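Local structure of phenolic acid decarboxylase (Sedimentibacter hydroxybenzoicus, 7AE5) at residues C[3-8]-C[12-17]; C[69-74]-C[87-92]; C[312-317]-C[345-350]. The protein catalyses the reversible, non-oxidative decarboxylation of 4-hydroxybenzoate and 3,4-dihydroxybenzoate, with prenylated FMN and manganese as cofactors. One frame throughout, in Å; residues are numbered along the deposited sequence.

Contact 1: C[3-8]-C[12-17]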
ATOM      1  N   LYS C   3      43.994  17.623  24.674  1.00106.83           N
ATOM      2  CA  LYS C   3      45.351  17.138  24.893  1.00105.22           C
ATOM      3  C   LYS C   3      45.552  15.763  24.262  1.00101.82           C
ATOM      4  O   LYS C   3      44.589  15.091  23.891  1.00 99.12           O
ATOM      5  CB  LYS C   3      45.668  17.090  26.388  1.00105.28           C
ATOM      6  CG  LYS C   3      44.989  15.955  27.135  1.00102.22           C
ATOM      7  CD  LYS C   3      45.261  16.037  28.628  1.00103.17           C
ATOM      8  CE  LYS C   3      46.741  16.227  28.915  1.00104.59           C
ATOM      9  NZ  LYS C   3      47.249  15.217  29.882  1.00103.09           N
ATOM     10  N   VAL C   4      46.813  15.354  24.149  1.00106.67           N
ATOM     11  CA  VAL C   4      47.195  14.125  23.466  1.00104.41           C
ATOM     12  C   VAL C   4      47.611  13.089  24.503  1.00102.33           C
ATOM     13  O   VAL C   4      48.109  13.426  25.584  1.00103.61           O
ATOM     14  CB  VAL C   4      48.330  14.387  22.454  1.00107.06           C
ATOM     15  CG1 VAL C   4      48.530  13.196  21.538  1.00105.14           C
ATOM     16  CG2 VAL C   4      48.033  15.637  21.641  1.00110.13           C
ATOM     17  N   TYR C   5      47.400  11.817  24.168  1.00 93.81           N
ATOM     18  CA  TYR C   5      47.753  10.701  25.035  1.00 91.96           C
ATOM     19  C   TYR C   5      48.783   9.821  24.341  1.00 92.04           C
ATOM     20  O   TYR C   5      48.574   9.392  23.201  1.00 91.34           O
ATOM     21  CB  TYR C   5      46.520   9.873  25.407  1.00 88.67           C
ATOM     22  CG  TYR C   5      45.377  10.687  25.969  1.00 88.68           C
ATOM     23  CD1 TYR C   5      44.419  11.252  25.135  1.00 88.44           C
ATOM     24  CD2 TYR C   5      45.265  10.902  27.334  1.00 89.29           C
ATOM     25  CE1 TYR C   5      43.374  11.998  25.651  1.00 88.79           C
ATOM     26  CE2 TYR C   5      44.226  11.643  27.859  1.00 89.69           C
ATOM     27  CZ  TYR C   5      43.284  12.191  27.014  1.00 89.75           C
ATOM     28  OH  TYR C   5      42.249  12.932  27.535  1.00 92.84           O
ATOM     29  N   LYS C   6      49.888   9.548  25.037  1.00 74.29           N
ATOM     30  CA  LYS C   6      50.943   8.706  24.489  1.00 74.82           C
ATOM     31  C   LYS C   6      50.660   7.219  24.659  1.00 72.17           C
ATOM     32  O   LYS C   6      51.283   6.403  23.970  1.00 72.43           O
ATOM     33  CB  LYS C   6      52.284   9.045  25.146  1.00 77.63           C
ATOM     34  CG  LYS C   6      53.177   9.956  24.319  1.00 80.95           C
ATOM     35  CD  LYS C   6      54.640   9.763  24.683  1.00 83.48           C
ATOM     36  CE  LYS C   6      54.862   9.913  26.181  1.00 83.97           C
ATOM     37  NZ  LYS C   6      56.277  10.252  26.509  1.00 87.47           N
ATOM     38  N   ASP C   7      49.747   6.851  25.553  1.00 75.49           N
ATOM     39  CA  ASP C   7      49.412   5.453  25.798  1.00 73.24           C
ATOM     40  C   ASP C   7      48.066   5.399  26.515  1.00 71.02           C
ATOM     41  O   ASP C   7      47.366   6.410  26.633  1.00 71.17           O
ATOM     42  CB  ASP C   7      50.527   4.752  26.589  1.00 74.51           C
ATOM     43  CG  ASP C   7      50.888   5.477  27.878  1.00 76.12           C
ATOM     44  OD1 ASP C   7      50.003   6.093  28.506  1.00 75.42           O
ATOM     45  OD2 ASP C   7      52.075   5.430  28.265  1.00 78.37           O
ATOM     46  N   LEU C   8      47.707   4.210  26.999  1.00 65.38           N
ATOM     47  CA  LEU C   8      46.448   4.039  27.715  1.00 63.48           C
ATOM     48  C   LEU C   8      46.523   4.569  29.141  1.00 64.65           C
ATOM     49  O   LEU C   8      45.524   5.081  29.660  1.00 64.07           O
ATOM     50  CB  LEU C   8      46.051   2.561  27.720  1.00 61.64           C
ATOM     51  CG  LEU C   8      44.890   2.131  28.619  1.00 60.00           C
ATOM     52  CD1 LEU C   8      43.558   2.450  27.963  1.00 58.22           C
ATOM     53  CD2 LEU C   8      44.990   0.650  28.949  1.00 59.39           C
ATOM     54  N   LEU C  12      43.924   6.721  31.135  1.00 58.51           N
ATOM     55  CA  LEU C  12      43.249   6.186  32.313  1.00 58.04           C
ATOM     56  C   LEU C  12      43.286   7.180  33.468  1.00 60.59           C
ATOM     57  O   LEU C  12      42.283   7.370  34.167  1.00 60.57           O
ATOM     58  CB  LEU C  12      43.890   4.861  32.723  1.00 57.69           C
ATOM     59  CG  LEU C  12      43.488   3.616  31.928  1.00 55.21           C
ATOM     60  CD1 LEU C  12      44.061   2.359  32.569  1.00 55.53           C
ATOM     61  CD2 LEU C  12      41.977   3.514  31.788  1.00 53.19           C
ATOM     62  N   GLU C  13      44.434   7.827  33.682  1.00 63.59           N
ATOM     63  CA  GLU C  13      44.545   8.782  34.781  1.00 66.48           C
ATOM     64  C   GLU C  13      43.710  10.028  34.515  1.00 67.26           C
ATOM     65  O   GLU C  13      43.135  10.604  35.446  1.00 68.89           O
ATOM     66  CB  GLU C  13      46.010   9.152  35.010  1.00 69.19           C
ATOM     67  N   VAL C  14      43.637  10.462  33.256  1.00 66.02           N
ATOM     68  CA  VAL C  14      42.736  11.554  32.902  1.00 66.75           C
ATOM     69  C   VAL C  14      41.294  11.161  33.195  1.00 64.85           C
ATOM     70  O   VAL C  14      40.513  11.957  33.730  1.00 66.35           O
ATOM     71  CB  VAL C  14      42.931  11.952  31.427  1.00 66.39           C
ATOM     72  CG1 VAL C  14      41.772  12.809  30.944  1.00 66.61           C
ATOM     73  CG2 VAL C  14      44.250  12.685  31.253  1.00 69.25           C
ATOM     74  N   LEU C  15      40.927   9.920  32.862  1.00 62.51           N
ATOM     75  CA  LEU C  15      39.578   9.435  33.145  1.00 61.43           C
ATOM     76  C   LEU C  15      39.288   9.463  34.641  1.00 61.69           C
ATOM     77  O   LEU C  15      38.231   9.937  35.072  1.00 62.32           O
ATOM     78  CB  LEU C  15      39.403   8.018  32.597  1.00 57.96           C
ATOM     79  CG  LEU C  15      39.233   7.806  31.091  1.00 55.22           C
ATOM     80  CD1 LEU C  15      39.050   6.326  30.796  1.00 52.53           C
ATOM     81  CD2 LEU C  15      38.060   8.605  30.553  1.00 56.29           C
ATOM     82  N   GLU C  16      40.221   8.953  35.450  1.00 69.06           N
ATOM     83  CA  GLU C  16      40.012   8.924  36.894  1.00 70.85           C
ATOM     84  C   GLU C  16      39.953  10.331  37.474  1.00 74.15           C
ATOM     85  O   GLU C  16      39.191  10.590  38.414  1.00 75.68           O
ATOM     86  CB  GLU C  16      41.115   8.112  37.572  1.00 71.53           C
ATOM     87  CG  GLU C  16      40.934   7.965  39.073  1.00 73.84           C
ATOM     88  CD  GLU C  16      41.912   6.985  39.690  1.00 74.53           C
ATOM     89  OE1 GLU C  16      43.091   6.981  39.281  1.00 74.92           O
ATOM     90  OE2 GLU C  16      41.500   6.218  40.587  1.00 74.96           O
ATOM     91  N   GLN C  17      40.749  11.255  36.928  1.00 85.09           N
ATOM     92  CA  GLN C  17      40.731  12.627  37.421  1.00 88.67           C
ATOM     93  C   GLN C  17      39.387  13.294  37.155  1.00 88.68           C
ATOM     94  O   GLN C  17      38.890  14.059  37.991  1.00 91.52           O
ATOM     95  CB  GLN C  17      41.863  13.429  36.778  1.00 90.36           C
ATOM     96  CG  GLN C  17      43.097  13.574  37.650  1.00 93.24           C
ATOM     97  CD  GLN C  17      44.268  14.176  36.899  1.00 94.61           C
ATOM     98  OE1 GLN C  17      44.148  14.539  35.728  1.00 93.62           O
ATOM     99  NE2 GLN C  17      45.409  14.289  37.571  1.00 97.18           N
TER

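Contact 2: C[69-74]-C[87-92]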
ATOM      1  N   GLY C  69      33.359   3.481  26.865  1.00 40.94           N
ATOM      2  CA  GLY C  69      31.932   3.242  26.984  1.00 40.23           C
ATOM      3  C   GLY C  69      31.043   4.361  27.494  1.00 40.14           C
ATOM      4  O   GLY C  69      30.160   4.111  28.320  1.00 39.45           O
ATOM      5  N   SER C  70      31.239   5.580  27.000  1.00 41.55           N
ATOM      6  CA  SER C  70      30.369   6.703  27.331  1.00 41.50           C
ATOM      7  C   SER C  70      30.809   7.903  26.511  1.00 42.81           C
ATOM      8  O   SER C  70      31.961   7.991  26.081  1.00 43.58           O
ATOM      9  CB  SER C  70      30.401   7.048  28.825  1.00 41.89           C
ATOM     10  OG  SER C  70      31.639   7.632  29.203  1.00 43.34           O
ATOM     11  N   TRP C  71      29.872   8.831  26.303  1.00 36.90           N
ATOM     12  CA  TRP C  71      30.201  10.054  25.588  1.00 37.37           C
ATOM     13  C   TRP C  71      31.127  10.956  26.387  1.00 39.51           C
ATOM     14  O   TRP C  71      31.801  11.808  25.798  1.00 40.21           O
ATOM     15  CB  TRP C  71      28.924  10.799  25.203  1.00 37.08           C
ATOM     16  CG  TRP C  71      28.170  10.090  24.128  1.00 37.05           C
ATOM     17  CD1 TRP C  71      26.911   9.570  24.208  1.00 35.88           C
ATOM     18  CD2 TRP C  71      28.651   9.782  22.814  1.00 38.16           C
ATOM     19  NE1 TRP C  71      26.568   8.981  23.014  1.00 36.19           N
ATOM     20  CE2 TRP C  71      27.621   9.094  22.144  1.00 37.67           C
ATOM     21  CE3 TRP C  71      29.849  10.030  22.137  1.00 39.35           C
ATOM     22  CZ2 TRP C  71      27.753   8.651  20.829  1.00 38.28           C
ATOM     23  CZ3 TRP C  71      29.978   9.590  20.832  1.00 39.85           C
ATOM     24  CH2 TRP C  71      28.935   8.910  20.191  1.00 39.15           C
ATOM     25  N   GLN C  72      31.178  10.789  27.709  1.00 49.78           N
ATOM     26  CA  GLN C  72      32.181  11.492  28.501  1.00 51.77           C
ATOM     27  C   GLN C  72      33.575  10.959  28.195  1.00 51.93           C
ATOM     28  O   GLN C  72      34.503  11.733  27.930  1.00 53.12           O
ATOM     29  CB  GLN C  72      31.867  11.363  29.993  1.00 53.17           C
ATOM     30  CG  GLN C  72      30.753  12.276  30.491  1.00 54.05           C
ATOM     31  CD  GLN C  72      29.390  11.898  29.941  1.00 52.24           C
ATOM     32  OE1 GLN C  72      29.138  10.737  29.618  1.00 50.63           O
ATOM     33  NE2 GLN C  72      28.501  12.879  29.837  1.00 52.65           N
ATOM     34  N   ASN C  73      33.738   9.633  28.221  1.00 45.10           N
ATOM     35  CA  ASN C  73      35.023   9.031  27.876  1.00 45.21           C
ATOM     36  C   ASN C  73      35.392   9.320  26.426  1.00 44.90           C
ATOM     37  O   ASN C  73      36.564   9.553  26.109  1.00 45.62           O
ATOM     38  CB  ASN C  73      34.976   7.523  28.119  1.00 44.27           C
ATOM     39  CG  ASN C  73      34.663   7.173  29.558  1.00 45.21           C
ATOM     40  OD1 ASN C  73      34.252   8.028  30.342  1.00 46.46           O
ATOM     41  ND2 ASN C  73      34.846   5.906  29.911  1.00 44.87           N
ATOM     42  N   HIS C  74      34.399   9.299  25.533  1.00 44.28           N
ATOM     43  CA  HIS C  74      34.642   9.620  24.130  1.00 45.58           C
ATOM     44  C   HIS C  74      35.107  11.061  23.970  1.00 46.48           C
ATOM     45  O   HIS C  74      36.027  11.341  23.191  1.00 47.55           O
ATOM     46  CB  HIS C  74      33.369   9.371  23.320  1.00 45.85           C
ATOM     47  CG  HIS C  74      33.587   9.298  21.841  1.00 47.31           C
ATOM     48  ND1 HIS C  74      33.766  10.418  21.057  1.00 48.47           N
ATOM     49  CD2 HIS C  74      33.637   8.238  20.999  1.00 47.37           C
ATOM     50  CE1 HIS C  74      33.924  10.050  19.797  1.00 48.62           C
ATOM     51  NE2 HIS C  74      33.851   8.732  19.735  1.00 47.69           N
ATOM     52  N   LYS C  87      26.812  15.931  19.227  1.00 39.79           N
ATOM     53  CA  LYS C  87      26.876  16.692  17.983  1.00 40.85           C
ATOM     54  C   LYS C  87      28.189  17.461  17.878  1.00 42.31           C
ATOM     55  O   LYS C  87      28.831  17.475  16.822  1.00 43.50           O
ATOM     56  CB  LYS C  87      25.685  17.645  17.892  1.00 40.61           C
ATOM     57  CG  LYS C  87      25.769  18.657  16.759  1.00 42.00           C
ATOM     58  CD  LYS C  87      24.535  19.549  16.734  1.00 41.74           C
ATOM     59  CE  LYS C  87      24.109  19.893  15.313  1.00 42.57           C
ATOM     60  NZ  LYS C  87      23.314  21.167  15.252  1.00 43.02           N
ATOM     61  N   ASP C  88      28.607  18.105  18.972  1.00 46.54           N
ATOM     62  CA  ASP C  88      29.858  18.858  18.944  1.00 47.77           C
ATOM     63  C   ASP C  88      31.059  17.930  18.820  1.00 48.31           C
ATOM     64  O   ASP C  88      32.054  18.281  18.175  1.00 49.80           O
ATOM     65  CB  ASP C  88      29.974  19.734  20.189  1.00 47.18           C
ATOM     66  CG  ASP C  88      29.214  21.040  20.055  1.00 47.31           C
ATOM     67  OD1 ASP C  88      28.941  21.680  21.091  1.00 46.87           O
ATOM     68  OD2 ASP C  88      28.886  21.426  18.912  1.00 48.01           O
ATOM     69  N   GLN C  89      30.991  16.746  19.436  1.00 40.16           N
ATOM     70  CA  GLN C  89      32.029  15.744  19.212  1.00 40.28           C
ATOM     71  C   GLN C  89      32.060  15.314  17.753  1.00 40.94           C
ATOM     72  O   GLN C  89      33.130  15.042  17.196  1.00 42.02           O
ATOM     73  CB  GLN C  89      31.807  14.529  20.116  1.00 39.02           C
ATOM     74  CG  GLN C  89      31.899  14.805  21.609  1.00 40.03           C
ATOM     75  CD  GLN C  89      31.979  13.526  22.427  1.00 39.27           C
ATOM     76  OE1 GLN C  89      32.735  12.613  22.099  1.00 38.72           O
ATOM     77  NE2 GLN C  89      31.196  13.457  23.498  1.00 39.41           N
ATOM     78  N   PHE C  90      30.888  15.249  17.116  1.00 39.33           N
ATOM     79  CA  PHE C  90      30.815  14.873  15.708  1.00 39.54           C
ATOM     80  C   PHE C  90      31.484  15.919  14.824  1.00 41.54           C
ATOM     81  O   PHE C  90      32.179  15.573  13.861  1.00 41.91           O
ATOM     82  CB  PHE C  90      29.351  14.664  15.316  1.00 38.27           C
ATOM     83  CG  PHE C  90      29.104  14.646  13.831  1.00 38.46           C
ATOM     84  CD1 PHE C  90      29.200  13.463  13.117  1.00 37.22           C
ATOM     85  CD2 PHE C  90      28.735  15.802  13.160  1.00 39.68           C
ATOM     86  CE1 PHE C  90      28.962  13.439  11.758  1.00 36.89           C
ATOM     87  CE2 PHE C  90      28.498  15.783  11.799  1.00 39.76           C
ATOM     88  CZ  PHE C  90      28.610  14.599  11.098  1.00 38.14           C
ATOM     89  N   TYR C  91      31.291  17.202  15.138  1.00 49.11           N
ATOM     90  CA  TYR C  91      31.888  18.259  14.327  1.00 51.31           C
ATOM     91  C   TYR C  91      33.397  18.324  14.520  1.00 52.83           C
ATOM     92  O   TYR C  91      34.137  18.602  13.569  1.00 54.27           O
ATOM     93  CB  TYR C  91      31.245  19.602  14.662  1.00 51.40           C
ATOM     94  CG  TYR C  91      29.923  19.812  13.974  1.00 50.95           C
ATOM     95  CD1 TYR C  91      29.775  19.540  12.620  1.00 51.82           C
ATOM     96  CD2 TYR C  91      28.817  20.268  14.678  1.00 49.60           C
ATOM     97  CE1 TYR C  91      28.568  19.724  11.987  1.00 51.34           C
ATOM     98  CE2 TYR C  91      27.607  20.453  14.053  1.00 49.27           C
ATOM     99  CZ  TYR C  91      27.488  20.180  12.709  1.00 50.15           C
ATOM    100  OH  TYR C  91      26.282  20.368  12.088  1.00 49.78           O
ATOM    101  N   GLU C  92      33.871  18.080  15.742  1.00 54.42           N
ATOM    102  CA  GLU C  92      35.308  18.060  15.983  1.00 55.16           C
ATOM    103  C   GLU C  92      35.970  16.892  15.258  1.00 54.25           C
ATOM    104  O   GLU C  92      37.053  17.045  14.684  1.00 53.90           O
ATOM    105  CB  GLU C  92      35.586  17.994  17.485  1.00 53.54           C
ATOM    106  CG  GLU C  92      37.048  18.162  17.862  1.00 53.32           C
ATOM    107  CD  GLU C  92      37.607  19.508  17.443  1.00 53.99           C
ATOM    108  OE1 GLU C  92      36.871  20.514  17.531  1.00 54.19           O
ATOM    109  OE2 GLU C  92      38.784  19.560  17.030  1.00 54.10           O
TER

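Contact 3: C[312-317]-C[345-350]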
ATOM      1  N   ILE C 312      23.871  -6.701  24.618  1.00 46.60           N
ATOM      2  CA  ILE C 312      22.719  -6.001  24.061  1.00 45.87           C
ATOM      3  C   ILE C 312      23.029  -4.507  24.069  1.00 45.82           C
ATOM      4  O   ILE C 312      23.343  -3.946  25.129  1.00 45.70           O
ATOM      5  CB  ILE C 312      21.433  -6.325  24.836  1.00 45.08           C
ATOM      6  CG1 ILE C 312      20.970  -7.748  24.507  1.00 45.05           C
ATOM      7  CG2 ILE C 312      20.345  -5.312  24.508  1.00 44.31           C
ATOM      8  CD1 ILE C 312      20.131  -8.390  25.589  1.00 44.83           C
ATOM      9  N   PRO C 313      22.973  -3.838  22.918  1.00 39.69           N
ATOM     10  CA  PRO C 313      23.356  -2.423  22.862  1.00 39.73           C
ATOM     11  C   PRO C 313      22.463  -1.561  23.743  1.00 38.63           C
ATOM     12  O   PRO C 313      21.298  -1.882  23.982  1.00 37.88           O
ATOM     13  CB  PRO C 313      23.188  -2.070  21.378  1.00 39.90           C
ATOM     14  CG  PRO C 313      23.257  -3.382  20.665  1.00 40.37           C
ATOM     15  CD  PRO C 313      22.617  -4.366  21.591  1.00 39.73           C
ATOM     16  N   TRP C 314      23.019  -0.450  24.228  1.00 35.17           N
ATOM     17  CA  TRP C 314      24.385  -0.028  23.917  1.00 36.15           C
ATOM     18  C   TRP C 314      25.402  -0.570  24.917  1.00 36.70           C
ATOM     19  O   TRP C 314      25.127  -0.668  26.115  1.00 36.10           O
ATOM     20  CB  TRP C 314      24.479   1.502  23.882  1.00 35.75           C
ATOM     21  CG  TRP C 314      24.212   2.109  22.535  1.00 35.84           C
ATOM     22  CD1 TRP C 314      23.248   1.737  21.641  1.00 35.44           C
ATOM     23  CD2 TRP C 314      24.922   3.196  21.929  1.00 36.36           C
ATOM     24  NE1 TRP C 314      23.315   2.526  20.517  1.00 35.66           N
ATOM     25  CE2 TRP C 314      24.335   3.428  20.669  1.00 36.32           C
ATOM     26  CE3 TRP C 314      26.001   3.992  22.327  1.00 36.83           C
ATOM     27  CZ2 TRP C 314      24.788   4.426  19.807  1.00 36.86           C
ATOM     28  CZ3 TRP C 314      26.450   4.982  21.470  1.00 37.33           C
ATOM     29  CH2 TRP C 314      25.842   5.191  20.226  1.00 37.40           C
ATOM     30  N   THR C 315      26.575  -0.931  24.409  1.00 38.04           N
ATOM     31  CA  THR C 315      27.720  -1.259  25.252  1.00 38.50           C
ATOM     32  C   THR C 315      28.891  -0.428  24.731  1.00 39.42           C
ATOM     33  O   THR C 315      28.720   0.522  23.958  1.00 39.54           O
ATOM     34  CB  THR C 315      28.021  -2.767  25.268  1.00 39.04           C
ATOM     35  OG1 THR C 315      28.378  -3.212  23.956  1.00 40.21           O
ATOM     36  CG2 THR C 315      26.816  -3.560  25.757  1.00 38.13           C
ATOM     37  N   GLU C 316      30.109  -0.781  25.152  1.00 45.42           N
ATOM     38  CA  GLU C 316      31.282  -0.024  24.724  1.00 45.87           C
ATOM     39  C   GLU C 316      31.469  -0.096  23.212  1.00 44.20           C
ATOM     40  O   GLU C 316      31.881   0.887  22.585  1.00 43.61           O
ATOM     41  CB  GLU C 316      32.530  -0.535  25.441  1.00 48.87           C
ATOM     42  CG  GLU C 316      33.752   0.316  25.195  1.00 50.09           C
ATOM     43  CD  GLU C 316      35.007  -0.277  25.793  1.00 53.27           C
ATOM     44  OE1 GLU C 316      34.911  -1.296  26.510  1.00 54.63           O
ATOM     45  OE2 GLU C 316      36.097   0.280  25.546  1.00 54.63           O
ATOM     46  N   ILE C 317      31.155  -1.247  22.609  1.00 42.28           N
ATOM     47  CA  ILE C 317      31.401  -1.445  21.181  1.00 41.78           C
ATOM     48  C   ILE C 317      30.658  -0.411  20.344  1.00 40.82           C
ATOM     49  O   ILE C 317      31.161   0.030  19.302  1.00 40.09           O
ATOM     50  CB  ILE C 317      31.021  -2.883  20.769  1.00 42.65           C
ATOM     51  CG1 ILE C 317      31.359  -3.130  19.297  1.00 42.23           C
ATOM     52  CG2 ILE C 317      29.544  -3.152  21.025  1.00 43.19           C
ATOM     53  CD1 ILE C 317      32.845  -3.133  19.001  1.00 42.00           C
ATOM     54  N   ALA C 345      24.691   8.264  12.206  1.00 31.89           N
ATOM     55  CA  ALA C 345      24.623   6.883  11.738  1.00 32.08           C
ATOM     56  C   ALA C 345      25.178   5.918  12.784  1.00 32.52           C
ATOM     57  O   ALA C 345      25.899   4.972  12.460  1.00 32.89           O
ATOM     58  CB  ALA C 345      25.370   6.725  10.416  1.00 32.09           C
ATOM     59  N   MET C 346      24.831   6.142  14.049  1.00 36.52           N
ATOM     60  CA  MET C 346      25.461   5.464  15.176  1.00 37.08           C
ATOM     61  C   MET C 346      24.785   4.161  15.583  1.00 37.91           C
ATOM     62  O   MET C 346      25.223   3.537  16.555  1.00 38.60           O
ATOM     63  CB  MET C 346      25.486   6.394  16.395  1.00 37.06           C
ATOM     64  CG  MET C 346      26.178   7.726  16.187  1.00 36.58           C
ATOM     65  SD  MET C 346      26.252   8.673  17.723  1.00 36.81           S
ATOM     66  CE  MET C 346      24.782   8.084  18.568  1.00 37.34           C
ATOM     67  N   TYR C 347      23.743   3.728  14.885  1.00 29.49           N
ATOM     68  CA  TYR C 347      22.851   2.695  15.400  1.00 30.48           C
ATOM     69  C   TYR C 347      23.007   1.413  14.592  1.00 31.28           C
ATOM     70  O   TYR C 347      22.567   1.338  13.439  1.00 31.05           O
ATOM     71  CB  TYR C 347      21.416   3.210  15.396  1.00 30.25           C
ATOM     72  CG  TYR C 347      21.313   4.519  16.145  1.00 29.74           C
ATOM     73  CD1 TYR C 347      21.662   4.595  17.487  1.00 30.32           C
ATOM     74  CD2 TYR C 347      20.902   5.681  15.510  1.00 28.86           C
ATOM     75  CE1 TYR C 347      21.588   5.788  18.178  1.00 30.04           C
ATOM     76  CE2 TYR C 347      20.823   6.879  16.194  1.00 28.72           C
ATOM     77  CZ  TYR C 347      21.167   6.926  17.527  1.00 29.29           C
ATOM     78  OH  TYR C 347      21.094   8.117  18.210  1.00 29.26           O
ATOM     79  N   THR C 348      23.628   0.412  15.214  1.00 29.79           N
ATOM     80  CA  THR C 348      23.880  -0.896  14.611  1.00 30.86           C
ATOM     81  C   THR C 348      24.627  -0.748  13.285  1.00 30.17           C
ATOM     82  O   THR C 348      24.161  -1.159  12.220  1.00 30.43           O
ATOM     83  CB  THR C 348      22.577  -1.677  14.433  1.00 32.03           C
ATOM     84  OG1 THR C 348      21.713  -1.418  15.547  1.00 32.36           O
ATOM     85  CG2 THR C 348      22.863  -3.171  14.365  1.00 33.60           C
ATOM     86  N   HIS C 349      25.811  -0.140  13.379  1.00 38.26           N
ATOM     87  CA  HIS C 349      26.679   0.108  12.226  1.00 37.61           C
ATOM     88  C   HIS C 349      25.929   0.804  11.095  1.00 36.93           C
ATOM     89  O   HIS C 349      26.057   0.447   9.924  1.00 36.89           O
ATOM     90  CB  HIS C 349      27.325  -1.183  11.727  1.00 38.31           C
ATOM     91  CG  HIS C 349      28.676  -0.978  11.115  1.00 37.79           C
ATOM     92  ND1 HIS C 349      29.465  -2.023  10.684  1.00 38.26           N
ATOM     93  CD2 HIS C 349      29.382   0.152  10.869  1.00 36.97           C
ATOM     94  CE1 HIS C 349      30.596  -1.545  10.196  1.00 37.78           C
ATOM     95  NE2 HIS C 349      30.570  -0.229  10.296  1.00 37.05           N
ATOM     96  N   GLY C 350      25.127   1.802  11.450  1.00 34.65           N
ATOM     97  CA  GLY C 350      24.478   2.614  10.444  1.00 33.95           C
ATOM     98  C   GLY C 350      23.239   2.020   9.817  1.00 34.43           C
ATOM     99  O   GLY C 350      22.803   2.505   8.770  1.00 33.97           O
TER

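Contact 1: C[3-8]-C[12-17]
The Y5 ring meets V14 at its edge: methyl CG2 of V14 lies in the plane of the ring, 3.6 Å from CE2. F11, within the helix, meets the same ring edge-to-face. At the phenol end, CG1 of V14 comes within 3.4 Å of Y5 OH, so the two methyls share the rim, CG2 at CE2 and CG1 at the hydroxyl. The side chains of Y5 and V14 cross at nearly a right angle, which sets the isopropyl group against the rim of the ring. The hydroxyl has a polar partner of its own, a hydrogen bond to the backbone O of L76. K3 adds little, its bent chain bringing NZ to 4.2 Å from V14 CG2 on the exposed side.

The second part of the contact is one helical turn. L12 N donates to L8 O at 2.7 Å, the N-H...O angle being 150°. Beside this bond the leucines pack branch point to branch point, CG of L8 and CG of L12 3.9 Å apart. With CG of L8 anti to its backbone N (chi1 170°), the end of the isobutyl group is brought close to L12, and both leucines rest on V64 of strand 62-65.

D7 is the N-cap of the helix: its OD1 accepts from E10 N, while OD2 forms a salt bridge with R300 NH1. These features describe an N-capped amphipathic helix, 8-17, of the UbiD N-terminal domain, packed on strands 21-24 and 62-65 and helix 71-77.

Contact 2: C[69-74]-C[87-92]
Two hydrogen bonds join the Q89 amide to the facing helix, and both ends of the amide are used. OE1 accepts from H74 ND1 at 2.6 Å, the donor standing almost straight out from the amide C=O (164°), although OE1 lies somewhat out of the plane of the imidazole. This direction places a hydrogen on ND1. NE2 donates to the backbone O of W71 at 2.9 Å, approaching from a tilt to that carbonyl's plane, and has a further acceptor in T84 O. With its two ends held by different partners, the amide has its orientation fixed. The extended chain beyond CG (chi2 -167°) gives Q89 the length to span the gap between helices. A leucine here would probably leave H74 ND1 without its acceptor and W71 O and T84 O without the NE2 donor, so that the imidazole's rotation would be less firmly fixed.

The pair joins helix 71-77 to helix 86-96, two consecutive helices of the UbiD N-terminal domain, whose backbones stay well apart: the nearest CA atoms, those of H74 and Q89, are 8.3 Å from each other. Helix 71-77 starts at S70, its N-cap, where OG accepts from N73 N at 3.1 Å in a nearly straight bond.

Van der Waals contact is slighter. W71 turns the edge of its indole to the amide, CE3 lying 3.9 Å from Q89 OE1, with the two planes nearly perpendicular. W71 also covers H74: CZ3 stands 3.7 Å above the centre of the imidazole. L323 of helix 323-336 touches W71, H74 and Q89 alike.

Contact 3: C[312-317]-C[345-350]
The hydroxyl of Y347, whose ring packs on W314, is hydrogen-bonded to ND2 of N344, and OD1 of the same asparagine bonds to the backbone N of M346. N344 thus ties down both residues that receive the indole. They lie at the end of strand 340-347, an outermost strand of the mixed C-terminal sheet of this UbiD-family chain, just before the turn of the hairpin with strand 352-357; T348, H349 and G350 all have positive phi there.

W314 reaches them with the outer rim of its six-membered ring. CZ2 approaches the backbone O of M346 to 3.4 Å, a van der Waals contact at an oblique angle, with no hydrogen bond assigned between the segments. CH2 of W314 meets methyl CE of M346 at 3.5 Å, the two side chains crossing at about a right angle. The methionine chain runs straight through chi2 and then bends at chi3 (-29°), which brings CE up beside the outer rim of the indole, at CH2. The chain enters W314 through a cis peptide bond after P313, in the loop that carries the indole to the strand end.

The second subunit, another copy of this protein, closes in here too: its E398 packs on W314, its M401 on Y347, and its T405 OG1 is hydrogen-bonded to T348 OG1. Between the aromatic residues themselves, W314 CZ2 lies 3.8 Å from Y347 CE1, while NE1 is 4.0 Å from CD1 of the same tyrosine.

Overall arrangement
All three contacts are largely buried, but their depth differs: contact 1 is centred about 18 Å from the chain's centre, contact 2 about 12 Å and contact 3 about 9 Å. Contact 1 alone includes an exposed touching residue, K3. Helix 71-77 lies between the other elements: N73 meets L15 of helix 8-17, and W71 packs on both W314 and M346, with its CZ2 3.5 Å from M346 SD. The chemistry changes along this path. Contact 1 combines apolar packing with a helical backbone bond, contact 2 rests on a buried amide's hydrogen bonds, and contact 3 is van der Waals contact of an indole with a methionine methyl, a backbone carbonyl and a tyrosine ring, beside a subunit interface.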